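Local structure of D-alanyl-D-alanine carboxypeptidase (Vibrio cholerae, 5TR7) at residues I54-W67 with V79-N91. The protein probably trims the terminal D-alanine from peptidoglycan precursor peptides as a penicillin-binding serine carboxypeptidase of the S11 family. Residues are numbered along the deposited sequence; the frame is centred on the assembly and turned at random.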
ATOM      1  N   ILE A  54     -14.461  13.440   6.268  1.00 59.55           N
ATOM      2  CA  ILE A  54     -14.840  12.358   7.180  1.00 59.59           C
ATOM      3  C   ILE A  54     -14.002  12.539   8.443  1.00 58.25           C
ATOM      4  O   ILE A  54     -12.963  13.162   8.391  1.00 62.93           O
ATOM      5  CB  ILE A  54     -14.561  10.944   6.589  1.00 65.62           C
ATOM      6  CG1 ILE A  54     -13.075  10.776   6.243  1.00 63.94           C
ATOM      7  CG2 ILE A  54     -15.449  10.704   5.381  1.00 66.49           C
ATOM      8  CD1 ILE A  54     -12.694   9.386   5.786  1.00 64.90           C
ATOM      9  N   SER A  55     -14.459  12.012   9.568  1.00 62.97           N
ATOM     10  CA  SER A  55     -13.699  12.026  10.819  1.00 54.46           C
ATOM     11  C   SER A  55     -13.303  10.569  11.192  1.00 54.35           C
ATOM     12  O   SER A  55     -14.031   9.631  10.965  1.00 54.60           O
ATOM     13  CB  SER A  55     -14.551  12.532  11.959  1.00 55.63           C
ATOM     14  OG  SER A  55     -13.933  12.252  13.240  1.00 55.50           O
ATOM     15  N   LEU A  56     -12.184  10.451  11.867  1.00 56.46           N
ATOM     16  CA  LEU A  56     -11.693   9.207  12.383  1.00 54.63           C
ATOM     17  C   LEU A  56     -12.677   8.591  13.424  1.00 57.69           C
ATOM     18  O   LEU A  56     -12.689   7.394  13.623  1.00 55.78           O
ATOM     19  CB  LEU A  56     -10.335   9.456  13.023  1.00 54.69           C
ATOM     20  CG  LEU A  56      -9.224   9.914  12.115  1.00 53.39           C
ATOM     21  CD1 LEU A  56      -7.972  10.136  12.894  1.00 55.14           C
ATOM     22  CD2 LEU A  56      -8.961   8.867  11.024  1.00 58.95           C
ATOM     23  N   ASN A  57     -13.531   9.425  14.016  1.00 59.36           N
ATOM     24  CA  ASN A  57     -14.527   9.007  15.016  1.00 58.68           C
ATOM     25  C   ASN A  57     -15.898   8.636  14.410  1.00 61.52           C
ATOM     26  O   ASN A  57     -16.780   8.207  15.151  1.00 64.32           O
ATOM     27  CB  ASN A  57     -14.722  10.086  16.100  1.00 56.85           C
ATOM     28  CG  ASN A  57     -13.479  10.290  16.979  1.00 58.72           C
ATOM     29  OD1 ASN A  57     -12.756   9.361  17.269  1.00 58.65           O
ATOM     30  ND2 ASN A  57     -13.257  11.531  17.448  1.00 58.19           N
ATOM     31  N   ASP A  58     -16.096   8.761  13.092  1.00 57.06           N
ATOM     32  CA  ASP A  58     -17.385   8.344  12.503  1.00 55.69           C
ATOM     33  C   ASP A  58     -17.579   6.868  12.600  1.00 55.08           C
ATOM     34  O   ASP A  58     -16.612   6.088  12.526  1.00 55.84           O
ATOM     35  CB  ASP A  58     -17.460   8.586  10.971  1.00 61.44           C
ATOM     36  CG  ASP A  58     -17.328  10.013  10.582  1.00 62.74           C
ATOM     37  OD1 ASP A  58     -17.729  10.876  11.392  1.00 70.73           O
ATOM     38  OD2 ASP A  58     -16.818  10.268   9.458  1.00 66.91           O
ATOM     39  N   ASP A  59     -18.840   6.492  12.725  1.00 55.27           N
ATOM     40  CA  ASP A  59     -19.275   5.136  12.761  1.00 58.43           C
ATOM     41  C   ASP A  59     -19.622   4.800  11.319  1.00 61.52           C
ATOM     42  O   ASP A  59     -20.436   5.438  10.699  1.00 62.55           O
ATOM     43  CB  ASP A  59     -20.518   5.031  13.637  1.00 61.48           C
ATOM     44  CG  ASP A  59     -20.246   5.408  15.057  1.00 58.52           C
ATOM     45  OD1 ASP A  59     -19.331   4.870  15.687  1.00 64.15           O
ATOM     46  OD2 ASP A  59     -20.957   6.245  15.563  1.00 73.51           O
ATOM     47  N   VAL A  60     -19.009   3.784  10.783  1.00 61.27           N
ATOM     48  CA  VAL A  60     -19.271   3.427   9.431  1.00 63.07           C
ATOM     49  C   VAL A  60     -20.147   2.223   9.344  1.00 58.18           C
ATOM     50  O   VAL A  60     -19.864   1.208   9.966  1.00 66.24           O
ATOM     51  CB  VAL A  60     -17.947   3.080   8.695  1.00 61.72           C
ATOM     52  CG1 VAL A  60     -18.234   2.837   7.218  1.00 63.57           C
ATOM     53  CG2 VAL A  60     -16.940   4.213   8.836  1.00 59.07           C
ATOM     54  N   VAL A  61     -21.166   2.318   8.507  1.00 61.57           N
ATOM     55  CA  VAL A  61     -22.074   1.221   8.227  1.00 62.19           C
ATOM     56  C   VAL A  61     -21.337   0.157   7.403  1.00 63.58           C
ATOM     57  O   VAL A  61     -20.608   0.460   6.451  1.00 64.73           O
ATOM     58  CB  VAL A  61     -23.217   1.673   7.325  1.00 65.97           C
ATOM     59  CG1 VAL A  61     -24.154   0.507   7.024  1.00 64.18           C
ATOM     60  CG2 VAL A  61     -23.996   2.802   7.975  1.00 71.77           C
ATOM     61  N   ILE A  62     -21.525  -1.099   7.771  1.00 60.14           N
ATOM     62  CA  ILE A  62     -20.939  -2.175   7.050  1.00 60.04           C
ATOM     63  C   ILE A  62     -22.060  -2.748   6.207  1.00 60.50           C
ATOM     64  O   ILE A  62     -23.007  -3.274   6.741  1.00 63.65           O
ATOM     65  CB  ILE A  62     -20.394  -3.232   8.007  1.00 60.12           C
ATOM     66  CG1 ILE A  62     -19.440  -2.605   9.011  1.00 65.65           C
ATOM     67  CG2 ILE A  62     -19.803  -4.368   7.210  1.00 61.40           C
ATOM     68  CD1 ILE A  62     -18.284  -1.812   8.392  1.00 74.19           C
ATOM     69  N   SER A  63     -21.949  -2.631   4.890  1.00 65.95           N
ATOM     70  CA  SER A  63     -23.019  -3.113   3.968  1.00 64.53           C
ATOM     71  C   SER A  63     -22.762  -4.561   3.554  1.00 67.55           C
ATOM     72  O   SER A  63     -21.719  -5.168   3.913  1.00 64.19           O
ATOM     73  CB  SER A  63     -23.018  -2.310   2.686  1.00 64.12           C
ATOM     74  OG  SER A  63     -21.898  -2.702   1.872  1.00 68.19           O
ATOM     75  N   LYS A  64     -23.703  -5.063   2.751  1.00 71.08           N
ATOM     76  CA  LYS A  64     -23.664  -6.374   2.112  1.00 75.20           C
ATOM     77  C   LYS A  64     -22.370  -6.557   1.319  1.00 68.80           C
ATOM     78  O   LYS A  64     -21.856  -7.652   1.211  1.00 71.56           O
ATOM     79  CB  LYS A  64     -24.759  -6.493   1.029  1.00 83.45           C
ATOM     80  CG  LYS A  64     -26.205  -6.659   1.474  1.00100.71           C
ATOM     81  CD  LYS A  64     -27.108  -6.893   0.239  1.00102.65           C
ATOM     82  CE  LYS A  64     -28.492  -7.448   0.569  1.00102.44           C
ATOM     83  NZ  LYS A  64     -29.201  -7.801  -0.693  1.00109.83           N
ATOM     84  N   ASN A  65     -21.878  -5.478   0.727  1.00 66.70           N
ATOM     85  CA  ASN A  65     -20.698  -5.532  -0.115  1.00 63.59           C
ATOM     86  C   ASN A  65     -19.408  -5.634   0.649  1.00 68.55           C
ATOM     87  O   ASN A  65     -18.449  -6.129   0.127  1.00 68.24           O
ATOM     88  CB  ASN A  65     -20.638  -4.322  -0.985  1.00 62.58           C
ATOM     89  CG  ASN A  65     -21.823  -4.208  -1.867  1.00 64.40           C
ATOM     90  OD1 ASN A  65     -22.407  -5.205  -2.310  1.00 71.35           O
ATOM     91  ND2 ASN A  65     -22.204  -3.004  -2.112  1.00 66.59           N
ATOM     92  N   ALA A  66     -19.393  -5.150   1.879  1.00 70.42           N
ATOM     93  CA  ALA A  66     -18.255  -5.275   2.743  1.00 69.56           C
ATOM     94  C   ALA A  66     -18.266  -6.638   3.554  1.00 79.87           C
ATOM     95  O   ALA A  66     -17.350  -6.933   4.302  1.00 79.00           O
ATOM     96  CB  ALA A  66     -18.253  -4.064   3.674  1.00 77.16           C
ATOM     97  N   TRP A  67     -19.327  -7.421   3.421  1.00 90.07           N
ATOM     98  CA  TRP A  67     -19.484  -8.674   4.136  1.00 99.60           C
ATOM     99  C   TRP A  67     -18.299  -9.614   3.884  1.00 99.87           C
ATOM    100  O   TRP A  67     -17.896  -9.873   2.719  1.00 91.90           O
ATOM    101  CB  TRP A  67     -20.795  -9.328   3.664  1.00110.91           C
ATOM    102  CG  TRP A  67     -21.467 -10.470   4.372  1.00121.07           C
ATOM    103  CD1 TRP A  67     -22.501 -11.242   3.859  1.00120.71           C
ATOM    104  CD2 TRP A  67     -21.168 -11.021   5.665  1.00125.88           C
ATOM    105  NE1 TRP A  67     -22.881 -12.193   4.775  1.00122.74           N
ATOM    106  CE2 TRP A  67     -22.103 -12.070   5.901  1.00132.52           C
ATOM    107  CE3 TRP A  67     -20.259 -10.683   6.685  1.00131.31           C
ATOM    108  CZ2 TRP A  67     -22.098 -12.840   7.090  1.00142.03           C
ATOM    109  CZ3 TRP A  67     -20.265 -11.438   7.887  1.00138.21           C
ATOM    110  CH2 TRP A  67     -21.183 -12.501   8.071  1.00142.16           C
ATOM    111  N   VAL A  79     -15.230  -7.942   9.324  1.00 67.95           N
ATOM    112  CA  VAL A  79     -16.286  -7.018   9.581  1.00 70.97           C
ATOM    113  C   VAL A  79     -17.647  -7.639   9.263  1.00 70.49           C
ATOM    114  O   VAL A  79     -17.774  -8.398   8.296  1.00 82.90           O
ATOM    115  CB  VAL A  79     -15.856  -5.757   8.791  1.00 70.38           C
ATOM    116  CG1 VAL A  79     -16.925  -5.093   7.991  1.00 73.07           C
ATOM    117  CG2 VAL A  79     -15.053  -4.850   9.714  1.00 67.77           C
ATOM    118  N   GLU A  80     -18.643  -7.336  10.089  1.00 73.72           N
ATOM    119  CA  GLU A  80     -20.027  -7.851   9.906  1.00 74.93           C
ATOM    120  C   GLU A  80     -21.115  -6.881   9.444  1.00 67.81           C
ATOM    121  O   GLU A  80     -21.278  -5.806   9.989  1.00 63.37           O
ATOM    122  CB  GLU A  80     -20.537  -8.480  11.179  1.00 84.19           C
ATOM    123  CG  GLU A  80     -19.700  -9.685  11.634  1.00 98.40           C
ATOM    124  CD  GLU A  80     -20.425 -10.560  12.634  1.00100.70           C
ATOM    125  OE1 GLU A  80     -21.580 -10.895  12.303  1.00111.88           O
ATOM    126  OE2 GLU A  80     -19.845 -10.920  13.697  1.00 99.15           O
ATOM    127  N   VAL A  81     -21.921  -7.345   8.503  1.00 65.08           N
ATOM    128  CA  VAL A  81     -23.014  -6.528   7.947  1.00 70.38           C
ATOM    129  C   VAL A  81     -23.966  -6.095   9.048  1.00 71.25           C
ATOM    130  O   VAL A  81     -24.187  -6.805  10.004  1.00 71.50           O
ATOM    131  CB  VAL A  81     -23.800  -7.308   6.873  1.00 77.57           C
ATOM    132  CG1 VAL A  81     -24.850  -6.438   6.171  1.00 71.31           C
ATOM    133  CG2 VAL A  81     -22.826  -7.845   5.861  1.00 81.64           C
ATOM    134  N   GLY A  82     -24.505  -4.895   8.914  1.00 76.80           N
ATOM    135  CA  GLY A  82     -25.431  -4.335   9.895  1.00 74.98           C
ATOM    136  C   GLY A  82     -24.831  -3.796  11.180  1.00 70.95           C
ATOM    137  O   GLY A  82     -25.555  -3.363  12.060  1.00 76.17           O
ATOM    138  N   THR A  83     -23.520  -3.878  11.332  1.00 69.07           N
ATOM    139  CA  THR A  83     -22.876  -3.298  12.488  1.00 67.79           C
ATOM    140  C   THR A  83     -22.211  -2.025  11.989  1.00 69.63           C
ATOM    141  O   THR A  83     -22.351  -1.645  10.807  1.00 69.27           O
ATOM    142  CB  THR A  83     -21.739  -4.162  13.022  1.00 69.50           C
ATOM    143  OG1 THR A  83     -20.657  -4.197  12.040  1.00 66.96           O
ATOM    144  CG2 THR A  83     -22.268  -5.584  13.473  1.00 71.17           C
ATOM    145  N   THR A  84     -21.622  -1.292  12.930  1.00 60.86           N
ATOM    146  CA  THR A  84     -20.845  -0.162  12.570  1.00 57.72           C
ATOM    147  C   THR A  84     -19.443  -0.361  13.121  1.00 57.63           C
ATOM    148  O   THR A  84     -19.255  -1.017  14.180  1.00 64.04           O
ATOM    149  CB  THR A  84     -21.392   1.148  13.091  1.00 60.54           C
ATOM    150  OG1 THR A  84     -21.302   1.219  14.542  1.00 60.53           O
ATOM    151  CG2 THR A  84     -22.821   1.373  12.563  1.00 60.38           C
ATOM    152  N   VAL A  85     -18.490   0.267  12.448  1.00 54.12           N
ATOM    153  CA  VAL A  85     -17.087   0.236  12.832  1.00 59.83           C
ATOM    154  C   VAL A  85     -16.572   1.676  12.673  1.00 59.17           C
ATOM    155  O   VAL A  85     -16.965   2.384  11.762  1.00 59.98           O
ATOM    156  CB  VAL A  85     -16.253  -0.674  11.901  1.00 57.44           C
ATOM    157  CG1 VAL A  85     -14.804  -0.711  12.346  1.00 65.60           C
ATOM    158  CG2 VAL A  85     -16.826  -2.083  11.848  1.00 55.47           C
ATOM    159  N   LYS A  86     -15.668   2.085  13.549  1.00 55.40           N
ATOM    160  CA  LYS A  86     -15.060   3.395  13.443  1.00 56.55           C
ATOM    161  C   LYS A  86     -14.088   3.503  12.268  1.00 53.05           C
ATOM    162  O   LYS A  86     -13.466   2.526  11.876  1.00 55.44           O
ATOM    163  CB  LYS A  86     -14.367   3.745  14.733  1.00 56.43           C
ATOM    164  CG  LYS A  86     -15.463   3.861  15.804  1.00 63.66           C
ATOM    165  CD  LYS A  86     -15.049   4.511  17.077  1.00 74.29           C
ATOM    166  CE  LYS A  86     -14.464   5.923  16.839  1.00 73.19           C
ATOM    167  NZ  LYS A  86     -14.170   6.831  18.009  1.00 68.96           N
ATOM    168  N   VAL A  87     -14.008   4.700  11.690  1.00 49.88           N
ATOM    169  CA  VAL A  87     -13.095   5.015  10.575  1.00 50.36           C
ATOM    170  C   VAL A  87     -11.654   4.673  10.928  1.00 50.55           C
ATOM    171  O   VAL A  87     -11.016   4.011  10.165  1.00 54.46           O
ATOM    172  CB  VAL A  87     -13.177   6.496  10.151  1.00 49.80           C
ATOM    173  CG1 VAL A  87     -11.993   6.919   9.304  1.00 49.98           C
ATOM    174  CG2 VAL A  87     -14.460   6.744   9.398  1.00 53.42           C
ATOM    175  N   SER A  88     -11.166   5.066  12.091  1.00 50.73           N
ATOM    176  CA  SER A  88      -9.781   4.704  12.437  1.00 48.93           C
ATOM    177  C   SER A  88      -9.513   3.218  12.444  1.00 46.41           C
ATOM    178  O   SER A  88      -8.491   2.791  12.005  1.00 48.75           O
ATOM    179  CB  SER A  88      -9.324   5.315  13.756  1.00 49.32           C
ATOM    180  OG  SER A  88     -10.070   4.810  14.798  1.00 53.89           O
ATOM    181  N   ASP A  89     -10.491   2.427  12.835  1.00 48.80           N
ATOM    182  CA  ASP A  89     -10.377   1.008  12.930  1.00 48.51           C
ATOM    183  C   ASP A  89     -10.404   0.398  11.530  1.00 53.38           C
ATOM    184  O   ASP A  89      -9.590  -0.486  11.219  1.00 52.09           O
ATOM    185  CB  ASP A  89     -11.463   0.452  13.824  1.00 51.26           C
ATOM    186  CG  ASP A  89     -11.274   0.800  15.261  1.00 54.60           C
ATOM    187  OD1 ASP A  89     -10.125   0.610  15.740  1.00 50.86           O
ATOM    188  OD2 ASP A  89     -12.288   1.156  15.941  1.00 55.74           O
ATOM    189  N   LEU A  90     -11.315   0.849  10.678  1.00 50.64           N
ATOM    190  CA  LEU A  90     -11.321   0.342   9.317  1.00 55.95           C
ATOM    191  C   LEU A  90      -9.982   0.643   8.593  1.00 57.79           C
ATOM    192  O   LEU A  90      -9.466  -0.172   7.800  1.00 51.15           O
ATOM    193  CB  LEU A  90     -12.491   0.943   8.514  1.00 56.25           C
ATOM    194  CG  LEU A  90     -13.880   0.360   8.841  1.00 57.80           C
ATOM    195  CD1 LEU A  90     -14.952   1.141   8.053  1.00 57.24           C
ATOM    196  CD2 LEU A  90     -14.007  -1.138   8.544  1.00 53.06           C
ATOM    197  N   ASN A  91      -9.478   1.859   8.818  1.00 57.27           N
ATOM    198  CA  ASN A  91      -8.193   2.279   8.263  1.00 60.06           C
ATOM    199  C   ASN A  91      -7.058   1.351   8.584  1.00 54.37           C
ATOM    200  O   ASN A  91      -6.292   0.983   7.729  1.00 51.78           O
ATOM    201  CB  ASN A  91      -7.871   3.631   8.813  1.00 67.09           C
ATOM    202  CG  ASN A  91      -8.005   4.634   7.828  1.00 69.00           C
ATOM    203  OD1 ASN A  91      -9.024   5.317   7.715  1.00 82.87           O
ATOM    204  ND2 ASN A  91      -6.992   4.699   7.002  1.00 69.24           N
TER
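Ile62 reaches across to the 79-91 segment. Its CB lies 3.4 Å from Glu80 O, and CG2 is 3.5 Å from the same oxygen. A chi1 of -54° sets CG1 beside the backbone N, facing Thr83, where it lies 3.6 Å from Thr83 OG1, whose hydroxyl is itself bonded to Glu80 O. At the tip, CD1 packs 3.8 Å from Val85 CG2 and stands further from Leu90 CD2. The main chain of Ile62 is held as well, its N donating to Thr83 O and its O accepting from Gly82 N, a residue of the type II turn Glu80-Thr83. Strands 59-61 and 84-86 form a two-stranded antiparallel ribbon in the helical part of this penicillin-binding-protein fold, and Val60 and Val85 are its hydrogen-bonded pair, with Val60 N to Val85 O at 2.7 Å. Val60 points to the buried face, where its CB meets Leu90 CD1 at 3.6 Å and CG2 meets Val87 CG2; His109 of helix 100-111 adjoins it. Beyond the ribbon, the start of helix 87-95 is tied to the type I turn Ser55-Asp58: Val87 N bonds to Asp58 O, and Ser88 N reaches Leu56 O on an in-plane lone pair. Lys86, bent at chi3 (56°), runs alongside Asn57, and its NZ donates a hydrogen bond to Asn57 OD1 (3.0 Å) from above the carbonyl plane. At the far end, Val81 CG2 lies against CB and CG of Trp67, whose ring is poorly ordered.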